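Local structure of N-acetyl-beta-D glucosaminidase (Rhizomucor miehei CAU432, 4ZM6) at residues G801-Q804 with E805-G808. The protein probably hydrolyses terminal N-acetylglucosamine residues from beta-linked sugars and also binds acetyl-CoA in a GCN5-related domain, probably for glucosamine N-acetylation. Sequence-based numbering, arbitrary orientation.
Sequences GVAQ and EERG. With SO4 (sulfate ion), chain D.
Arg807 folds back on Gln804, joining the ends of a type I beta turn that runs from Gln804 to Arg807. Two donors of Arg807 share the Gln804 carbonyl oxygen: the backbone N lies 3.3 Å from Gln804 O and well above the carbonyl plane, whereas NE, 2.8 Å from Gln804 O, meets a lone pair in that plane. The bend at chi3 (-79°) turns the guanidinium back toward Gln804, whose CB lies over one face, 3.4 Å from Arg807 CZ. One residue earlier, Glu806 N donates to Ala803 O over 3.2 Å in a rather bent bond (139° at the hydrogen).

The turn leaves the end of strand 794-802 and leads toward helix 811-825, as does the pyrophosphate-binding loop of GNAT domains. In the glycine-rich Gly-x-Gly-x-Gly pattern Gly808 corresponds to Gly624, which binds acetyl-CoA in the preceding domain. Here the bound anion is a sulfate, probably from the crystallisation liquor: Gly808 N hydrogen-bonds it at 2.7 Å from O2, with a second, weak bond to O1, and Val802 CG2 approaches sulfate O3 at 3.7 Å.

Val802 also meets the aliphatic part of Glu806, the two side chains crossing at about a right angle; a chi1 of -173° swings Val802 CG1 to the carbonyl side, 4.1 Å from Glu806 CB. The methyl of Ala803 rests 3.9 Å from Glu806 CG and also packs on Phe727 of helix 721-731. Beyond these carbons, the Glu806 carboxylate forms a salt bridge with Arg809 through OE1.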
loop_
_atom_site.group_PDB
_atom_site.type_symbol
_atom_site.label_atom_id
_atom_site.label_comp_id
_atom_site.label_asym_id
_atom_site.label_seq_id
_atom_site.Cartn_x
_atom_site.Cartn_y
_atom_site.Cartn_z
ATOM N N GLY A 801 -14.472 -41.910 7.078
ATOM C CA GLY A 801 -13.260 -42.663 6.788
ATOM C C GLY A 801 -13.030 -43.822 7.737
ATOM O O GLY A 801 -13.250 -43.711 8.945
ATOM N N VAL A 802 -12.580 -44.939 7.174
ATOM C CA VAL A 802 -12.195 -46.116 7.936
ATOM C C VAL A 802 -10.683 -46.249 7.848
ATOM O O VAL A 802 -10.083 -45.791 6.883
ATOM C CB VAL A 802 -12.849 -47.370 7.339
ATOM C CG1 VAL A 802 -12.591 -48.590 8.215
ATOM C CG2 VAL A 802 -14.341 -47.131 7.136
ATOM N N ALA A 803 -10.068 -46.864 8.853
ATOM C CA ALA A 803 -8.621 -47.101 8.843
ATOM C C ALA A 803 -8.276 -48.068 7.729
ATOM O O ALA A 803 -9.107 -48.891 7.350
ATOM C CB ALA A 803 -8.160 -47.666 10.179
ATOM N N GLN A 804 -7.056 -47.963 7.201
ATOM C CA GLN A 804 -6.602 -48.882 6.141
ATOM C C GLN A 804 -6.675 -50.345 6.583
ATOM O O GLN A 804 -7.277 -51.182 5.904
ATOM C CB GLN A 804 -5.190 -48.562 5.585
ATOM C CG GLN A 804 -4.242 -47.693 6.406
ATOM C CD GLN A 804 -4.132 -46.276 5.856
ATOM O OE1 GLN A 804 -5.138 -45.639 5.532
ATOM N NE2 GLN A 804 -2.901 -45.779 5.740
ATOM N N GLU A 805 -6.069 -50.626 7.734
ATOM C CA GLU A 805 -6.084 -51.955 8.343
ATOM C C GLU A 805 -7.479 -52.608 8.387
ATOM O O GLU A 805 -7.612 -53.815 8.165
ATOM C CB GLU A 805 -5.541 -51.848 9.771
ATOM C CG GLU A 805 -5.319 -53.177 10.481
ATOM C CD GLU A 805 -4.058 -53.894 10.032
ATOM O OE1 GLU A 805 -3.289 -53.331 9.221
ATOM O OE2 GLU A 805 -3.836 -55.027 10.506
ATOM N N GLU A 806 -8.506 -51.801 8.659
ATOM C CA GLU A 806 -9.840 -52.298 9.005
ATOM C C GLU A 806 -10.827 -52.304 7.837
ATOM O O GLU A 806 -12.039 -52.474 8.038
ATOM C CB GLU A 806 -10.415 -51.450 10.145
ATOM C CG GLU A 806 -9.455 -51.220 11.305
ATOM C CD GLU A 806 -9.077 -52.495 12.040
ATOM O OE1 GLU A 806 -9.861 -53.469 12.002
ATOM O OE2 GLU A 806 -7.993 -52.516 12.667
ATOM N N ARG A 807 -10.322 -52.131 6.619
ATOM C CA ARG A 807 -11.193 -52.044 5.452
ATOM C C ARG A 807 -11.798 -53.411 5.128
ATOM O O ARG A 807 -11.201 -54.452 5.420
ATOM C CB ARG A 807 -10.422 -51.480 4.250
ATOM C CG ARG A 807 -9.999 -50.028 4.428
ATOM C CD ARG A 807 -9.127 -49.509 3.290
ATOM N NE ARG A 807 -7.726 -49.936 3.398
ATOM C CZ ARG A 807 -6.710 -49.433 2.689
ATOM N NH1 ARG A 807 -6.906 -48.464 1.795
ATOM N NH2 ARG A 807 -5.479 -49.900 2.876
ATOM N N GLY A 808 -12.997 -53.394 4.551
ATOM C CA GLY A 808 -13.666 -54.615 4.102
ATOM C C GLY A 808 -14.392 -55.395 5.183
ATOM O O GLY A 808 -14.696 -56.572 4.992
HETATM S S SO4 D . -15.310 -50.682 4.401
HETATM O O1 SO4 D . -14.995 -51.158 5.771
HETATM O O2 SO4 D . -14.773 -51.650 3.426
HETATM O O3 SO4 D . -14.681 -49.361 4.159
HETATM O O4 SO4 D . -16.781 -50.594 4.230
#